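Local coordinates for sugar ABC transporter, periplasmic sugar-binding protein (Caulobacter crescentus, PDB 4IRX) that binds myo-inositol in the periplasm as the solute-binding component of an ABC transporter, probably delivering it for uptake, at residues 45-57 against 70-82. Sequence-based numbering, arbitrary orientation.
Sequences DAQNNSSKQISDL and VAPTDSKALAGAA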
ATOM      1  N   ASP A  45       6.361 -15.397  -1.247  1.00 15.48           N
ATOM      2  CA  ASP A  45       6.634 -14.144  -1.959  1.00 15.24           C
ATOM      3  C   ASP A  45       6.326 -14.346  -3.440  1.00 14.81           C
ATOM      4  O   ASP A  45       6.934 -15.189  -4.097  1.00 17.64           O
ATOM      5  CB  ASP A  45       8.095 -13.773  -1.764  1.00 15.58           C
ATOM      6  CG  ASP A  45       8.466 -12.466  -2.437  1.00 15.18           C
ATOM      7  OD1 ASP A  45       7.553 -11.727  -2.869  1.00 14.92           O
ATOM      8  OD2 ASP A  45       9.686 -12.179  -2.511  1.00 21.45           O
ATOM      9  N   ALA A  46       5.375 -13.589  -3.970  1.00 12.80           N
ATOM     10  CA  ALA A  46       5.036 -13.697  -5.387  1.00 14.20           C
ATOM     11  C   ALA A  46       6.052 -13.028  -6.294  1.00 17.86           C
ATOM     12  O   ALA A  46       5.979 -13.209  -7.510  1.00 18.31           O
ATOM     13  CB  ALA A  46       3.620 -13.150  -5.688  1.00 11.91           C
ATOM     14  N   GLN A  47       6.976 -12.265  -5.712  1.00 19.25           N
ATOM     15  CA  GLN A  47       8.032 -11.641  -6.504  1.00 18.27           C
ATOM     16  C   GLN A  47       7.427 -10.829  -7.653  1.00 20.38           C
ATOM     17  O   GLN A  47       7.942 -10.841  -8.782  1.00 20.85           O
ATOM     18  CB  GLN A  47       9.003 -12.713  -7.011  1.00 19.99           C
ATOM     19  CG  GLN A  47       9.815 -13.364  -5.904  1.00 21.24           C
ATOM     20  CD  GLN A  47      10.466 -14.655  -6.352  1.00 27.08           C
ATOM     21  OE1 GLN A  47      10.375 -15.026  -7.518  1.00 40.45           O
ATOM     22  NE2 GLN A  47      11.144 -15.330  -5.437  1.00 40.29           N
ATOM     23  N   ASN A  48       6.325 -10.136  -7.357  1.00 15.66           N
ATOM     24  CA  ASN A  48       5.580  -9.334  -8.330  1.00 15.66           C
ATOM     25  C   ASN A  48       5.174 -10.081  -9.595  1.00 24.20           C
ATOM     26  O   ASN A  48       5.146  -9.501 -10.682  1.00 23.04           O
ATOM     27  CB  ASN A  48       6.372  -8.078  -8.740  1.00 16.16           C
ATOM     28  CG  ASN A  48       5.483  -7.009  -9.351  1.00 23.13           C
ATOM     29  OD1 ASN A  48       4.382  -6.766  -8.870  1.00 27.01           O
ATOM     30  ND2 ASN A  48       5.953  -6.374 -10.437  1.00 26.79           N
ATOM     31  N   ASN A  49       4.878 -11.361  -9.457  1.00 15.25           N
ATOM     32  CA  ASN A  49       4.519 -12.193 -10.596  1.00 18.75           C
ATOM     33  C   ASN A  49       3.189 -12.878 -10.316  1.00 20.14           C
ATOM     34  O   ASN A  49       3.110 -13.743  -9.456  1.00 17.84           O
ATOM     35  CB  ASN A  49       5.634 -13.214 -10.816  1.00 19.28           C
ATOM     36  CG  ASN A  49       5.393 -14.130 -12.006  1.00 24.30           C
ATOM     37  OD1 ASN A  49       4.263 -14.509 -12.318  1.00 20.34           O
ATOM     38  ND2 ASN A  49       6.473 -14.486 -12.683  1.00 34.00           N
ATOM     39  N   SER A  50       2.147 -12.486 -11.043  1.00 18.74           N
ATOM     40  CA  SER A  50       0.801 -12.998 -10.797  0.60 20.70           C
ATOM     41  C   SER A  50       0.708 -14.495 -11.043  1.00 24.88           C
ATOM     42  O   SER A  50      -0.018 -15.199 -10.350  1.00 17.81           O
ATOM     43  CB  SER A  50      -0.231 -12.268 -11.656  0.60 21.88           C
ATOM     44  OG  SER A  50      -0.239 -10.884 -11.374  0.60 27.70           O
ATOM     45  N   SER A  51       1.452 -14.982 -12.030  1.00 18.45           N
ATOM     46  CA  SER A  51       1.425 -16.400 -12.334  1.00 18.54           C
ATOM     47  C   SER A  51       1.997 -17.212 -11.182  1.00 21.05           C
ATOM     48  O   SER A  51       1.437 -18.242 -10.824  1.00 18.69           O
ATOM     49  CB  SER A  51       2.179 -16.698 -13.643  1.00 22.79           C
ATOM     50  OG  SER A  51       1.518 -16.081 -14.727  1.00 29.43           O
ATOM     51  N   LYS A  52       3.083 -16.729 -10.580  1.00 18.79           N
ATOM     52  CA  LYS A  52       3.691 -17.415  -9.446  1.00 17.26           C
ATOM     53  C   LYS A  52       2.734 -17.396  -8.253  1.00 15.85           C
ATOM     54  O   LYS A  52       2.575 -18.395  -7.535  1.00 17.11           O
ATOM     55  CB  LYS A  52       5.033 -16.789  -9.051  1.00 19.98           C
ATOM     56  CG  LYS A  52       5.691 -17.506  -7.888  1.00 20.16           C
ATOM     57  CD  LYS A  52       7.058 -16.940  -7.552  1.00 21.05           C
ATOM     58  CE  LYS A  52       7.713 -17.773  -6.482  1.00 29.38           C
ATOM     59  NZ  LYS A  52       6.890 -17.746  -5.234  1.00 31.80           N
ATOM     60  N   GLN A  53       2.125 -16.245  -8.015  1.00 14.57           N
ATOM     61  CA  GLN A  53       1.208 -16.137  -6.885  1.00 12.81           C
ATOM     62  C   GLN A  53       0.036 -17.120  -7.052  1.00 18.29           C
ATOM     63  O   GLN A  53      -0.335 -17.813  -6.105  1.00 16.16           O
ATOM     64  CB  GLN A  53       0.667 -14.709  -6.769  1.00 11.23           C
ATOM     65  CG  GLN A  53      -0.073 -14.476  -5.457  1.00 10.44           C
ATOM     66  CD  GLN A  53      -0.328 -13.017  -5.182  1.00 13.17           C
ATOM     67  OE1 GLN A  53      -0.750 -12.262  -6.077  1.00 13.97           O
ATOM     68  NE2 GLN A  53      -0.064 -12.598  -3.944  1.00 11.36           N
ATOM     69  N   ILE A  54      -0.543 -17.173  -8.250  1.00 14.13           N
ATOM     70  CA  ILE A  54      -1.638 -18.106  -8.553  1.00 15.10           C
ATOM     71  C   ILE A  54      -1.208 -19.562  -8.325  1.00 16.45           C
ATOM     72  O   ILE A  54      -1.911 -20.335  -7.664  1.00 16.70           O
ATOM     73  CB  ILE A  54      -2.199 -17.907  -9.998  1.00 19.74           C
ATOM     74  CG1 ILE A  54      -2.921 -16.555 -10.115  1.00 17.75           C
ATOM     75  CG2 ILE A  54      -3.126 -19.081 -10.390  1.00 21.92           C
ATOM     76  CD1 ILE A  54      -3.263 -16.121 -11.544  1.00 21.63           C
ATOM     77  N   SER A  55      -0.031 -19.930  -8.825  1.00 17.18           N
ATOM     78  CA  SER A  55       0.455 -21.294  -8.620  1.00 21.75           C
ATOM     79  C   SER A  55       0.791 -21.598  -7.158  1.00 18.83           C
ATOM     80  O   SER A  55       0.528 -22.709  -6.688  1.00 17.98           O
ATOM     81  CB  SER A  55       1.634 -21.639  -9.537  1.00 28.76           C
ATOM     82  OG  SER A  55       2.810 -20.959  -9.150  1.00 38.19           O
ATOM     83  N   ASP A  56       1.334 -20.603  -6.438  1.00 18.42           N
ATOM     84  CA  ASP A  56       1.550 -20.703  -4.994  1.00 18.87           C
ATOM     85  C   ASP A  56       0.258 -21.003  -4.240  1.00 16.16           C
ATOM     86  O   ASP A  56       0.241 -21.849  -3.332  1.00 19.86           O
ATOM     87  CB  ASP A  56       2.073 -19.367  -4.439  1.00 18.84           C
ATOM     88  CG  ASP A  56       3.548 -19.139  -4.711  1.00 30.20           C
ATOM     89  OD1 ASP A  56       4.230 -20.073  -5.181  1.00 26.24           O
ATOM     90  OD2 ASP A  56       4.026 -18.011  -4.432  1.00 27.66           O
ATOM     91  N   LEU A  57      -0.798 -20.269  -4.590  1.00 15.02           N
ATOM     92  CA  LEU A  57      -2.106 -20.413  -3.962  1.00 15.78           C
ATOM     93  C   LEU A  57      -2.728 -21.776  -4.263  1.00 17.58           C
ATOM     94  O   LEU A  57      -3.279 -22.432  -3.365  1.00 16.21           O
ATOM     95  CB  LEU A  57      -3.035 -19.276  -4.392  1.00 18.68           C
ATOM     96  CG  LEU A  57      -2.644 -17.880  -3.864  1.00 21.63           C
ATOM     97  CD1 LEU A  57      -3.705 -16.868  -4.202  1.00 23.05           C
ATOM     98  CD2 LEU A  57      -2.426 -17.932  -2.376  1.00 31.20           C
ATOM     99  N   VAL A  70      -4.101 -13.091   1.400  1.00  9.37           N
ATOM    100  CA  VAL A  70      -3.407 -12.729   0.166  0.60 11.50           C
ATOM    101  C   VAL A  70      -3.366 -11.217  -0.066  1.00  9.90           C
ATOM    102  O   VAL A  70      -4.365 -10.507   0.090  1.00 10.16           O
ATOM    103  CB  VAL A  70      -4.030 -13.472  -1.050  0.60 10.07           C
ATOM    104  CG1 VAL A  70      -5.528 -13.239  -1.136  0.60 14.12           C
ATOM    105  CG2 VAL A  70      -3.343 -13.092  -2.359  0.60  6.10           C
ATOM    106  N   ALA A  71      -2.177 -10.728  -0.395  1.00  9.46           N
ATOM    107  CA  ALA A  71      -2.031  -9.373  -0.939  1.00  9.58           C
ATOM    108  C   ALA A  71      -1.770  -9.587  -2.426  1.00 11.48           C
ATOM    109  O   ALA A  71      -0.629  -9.875  -2.819  1.00 10.43           O
ATOM    110  CB  ALA A  71      -0.871  -8.628  -0.280  1.00 11.70           C
ATOM    111  N   PRO A  72      -2.830  -9.501  -3.257  1.00 11.73           N
ATOM    112  CA  PRO A  72      -2.672  -9.906  -4.666  1.00 10.08           C
ATOM    113  C   PRO A  72      -1.764  -8.959  -5.441  1.00 14.24           C
ATOM    114  O   PRO A  72      -1.867  -7.749  -5.240  1.00 12.16           O
ATOM    115  CB  PRO A  72      -4.092  -9.812  -5.230  1.00 11.63           C
ATOM    116  CG  PRO A  72      -4.803  -8.814  -4.312  1.00 12.63           C
ATOM    117  CD  PRO A  72      -4.206  -9.066  -2.943  1.00 11.02           C
ATOM    118  N   THR A  73      -0.938  -9.488  -6.344  1.00 12.81           N
ATOM    119  CA  THR A  73      -0.120  -8.656  -7.231  1.00 11.96           C
ATOM    120  C   THR A  73      -0.980  -7.738  -8.090  1.00 13.68           C
ATOM    121  O   THR A  73      -0.592  -6.606  -8.383  1.00 16.02           O
ATOM    122  CB  THR A  73       0.756  -9.515  -8.173  1.00 14.89           C
ATOM    123  OG1 THR A  73      -0.106 -10.317  -8.992  1.00 21.32           O
ATOM    124  CG2 THR A  73       1.698 -10.396  -7.381  1.00 16.02           C
ATOM    125  N   ASP A  74      -2.138  -8.240  -8.497  1.00 13.48           N
ATOM    126  CA  ASP A  74      -3.109  -7.512  -9.295  1.00 12.67           C
ATOM    127  C   ASP A  74      -4.507  -7.915  -8.805  1.00 15.66           C
ATOM    128  O   ASP A  74      -4.847  -9.104  -8.756  1.00 13.24           O
ATOM    129  CB  ASP A  74      -2.912  -7.865 -10.778  1.00 18.04           C
ATOM    130  CG  ASP A  74      -3.797  -7.061 -11.690  1.00 20.05           C
ATOM    131  OD1 ASP A  74      -5.018  -7.309 -11.717  1.00 16.16           O
ATOM    132  OD2 ASP A  74      -3.269  -6.182 -12.412  1.00 27.06           O
ATOM    133  N   SER A  75      -5.299  -6.925  -8.424  1.00 13.48           N
ATOM    134  CA  SER A  75      -6.578  -7.149  -7.762  1.00 13.00           C
ATOM    135  C   SER A  75      -7.587  -7.904  -8.622  1.00 17.08           C
ATOM    136  O   SER A  75      -8.349  -8.733  -8.108  1.00 18.06           O
ATOM    137  CB  SER A  75      -7.175  -5.834  -7.262  1.00 14.35           C
ATOM    138  OG  SER A  75      -6.424  -5.313  -6.158  1.00 12.83           O
ATOM    139  N   LYS A  76      -7.583  -7.649  -9.929  1.00 16.59           N
ATOM    140  CA  LYS A  76      -8.475  -8.370 -10.840  1.00 18.64           C
ATOM    141  C   LYS A  76      -7.922  -9.711 -11.268  1.00 13.36           C
ATOM    142  O   LYS A  76      -8.692 -10.672 -11.419  1.00 15.94           O
ATOM    143  CB  LYS A  76      -8.742  -7.536 -12.095  1.00 20.86           C
ATOM    144  CG  LYS A  76      -9.434  -6.221 -11.862  1.00 35.15           C
ATOM    145  CD  LYS A  76     -10.823  -6.427 -11.304  1.00 44.38           C
ATOM    146  CE  LYS A  76     -11.605  -5.120 -11.310  1.00 52.00           C
ATOM    147  NZ  LYS A  76     -11.629  -4.545 -12.679  1.00 50.03           N
ATOM    148  N   ALA A  77      -6.611  -9.797 -11.467  1.00 15.73           N
ATOM    149  CA  ALA A  77      -5.983 -11.002 -12.002  1.00 15.93           C
ATOM    150  C   ALA A  77      -6.042 -12.200 -11.054  1.00 20.56           C
ATOM    151  O   ALA A  77      -5.976 -13.345 -11.477  1.00 18.52           O
ATOM    152  CB  ALA A  77      -4.535 -10.726 -12.415  1.00 21.30           C
ATOM    153  N   LEU A  78      -6.216 -11.932  -9.771  1.00 12.19           N
ATOM    154  CA  LEU A  78      -6.259 -12.999  -8.782  1.00 11.84           C
ATOM    155  C   LEU A  78      -7.680 -13.457  -8.458  1.00 14.46           C
ATOM    156  O   LEU A  78      -7.875 -14.332  -7.616  1.00 15.59           O
ATOM    157  CB  LEU A  78      -5.536 -12.550  -7.504  1.00 14.30           C
ATOM    158  CG  LEU A  78      -4.032 -12.866  -7.443  1.00 15.96           C
ATOM    159  CD1 LEU A  78      -3.831 -14.335  -7.172  1.00 16.46           C
ATOM    160  CD2 LEU A  78      -3.310 -12.455  -8.711  1.00 15.61           C
ATOM    161  N   ALA A  79      -8.677 -12.864  -9.112  1.00 17.07           N
ATOM    162  CA  ALA A  79     -10.074 -13.187  -8.825  1.00 18.30           C
ATOM    163  C   ALA A  79     -10.402 -14.650  -9.151  1.00 19.76           C
ATOM    164  O   ALA A  79     -11.122 -15.323  -8.409  1.00 18.43           O
ATOM    165  CB  ALA A  79     -11.012 -12.244  -9.568  1.00 18.24           C
ATOM    166  N   GLY A  80      -9.836 -15.154 -10.240  1.00 17.77           N
ATOM    167  CA  GLY A  80     -10.045 -16.538 -10.640  1.00 17.05           C
ATOM    168  C   GLY A  80      -9.480 -17.530  -9.632  1.00 19.39           C
ATOM    169  O   GLY A  80     -10.136 -18.520  -9.270  1.00 18.88           O
ATOM    170  N   ALA A  81      -8.270 -17.268  -9.158  1.00 17.91           N
ATOM    171  CA  ALA A  81      -7.672 -18.117  -8.142  1.00 16.30           C
ATOM    172  C   ALA A  81      -8.472 -18.089  -6.840  1.00 16.32           C
ATOM    173  O   ALA A  81      -8.655 -19.118  -6.175  1.00 15.09           O
ATOM    174  CB  ALA A  81      -6.230 -17.700  -7.900  1.00 17.35           C
ATOM    175  N   ALA A  82      -8.947 -16.909  -6.460  1.00 14.72           N
ATOM    176  CA  ALA A  82      -9.725 -16.802  -5.231  1.00 11.84           C
ATOM    177  C   ALA A  82     -11.011 -17.614  -5.338  1.00 16.89           C
ATOM    178  O   ALA A  82     -11.349 -18.363  -4.410  1.00 16.06           O
ATOM    179  CB  ALA A  82     -10.005 -15.346  -4.892  1.00 15.84           C
TER
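Gln53 reaches from helix 50-62 to the backbone of the loop after strand 67-70 and grips it twice. Its OE1 accepts from Thr73 N at 2.8 Å, in the amide plane and on a lone pair. Its NE2 gives a nearly straight bond to Ala71 O (3.0 Å, 167° at the hydrogen), coming from above that carbonyl's plane. NE2 also bonds Ser14 OG, so both ends of this buried amide are satisfied and its rotation is fixed. Gln53 CG lies anti to the backbone N (chi1 -169°) and the chain runs on extended, which carries the amide across. Val70 CG2 packs against Gln53 NE2, and Leu78 CG lies 3.6 Å from Gln53 OE1. Thr73 OG1 and Ser50 OG lie very close, at 2.5 Å; Ser50 has two conformers, so this bond is doubtful. Thr73 CG2 turns to Ala46 CB. Asn49 OD1 caps the helix through Lys52 N. Further along, Leu78 CD1 meets Ile54 CG1 at 3.8 Å and Leu57 CD1 at 3.9 Å; Ala81 CB also touches Ile54 CG1. The contact joins two successive beta-alpha connections of a periplasmic binding protein lobe. Helices 50-62 and 79-87 pack side by side here, with strand 10-15 between strands 40-45 and 67-70.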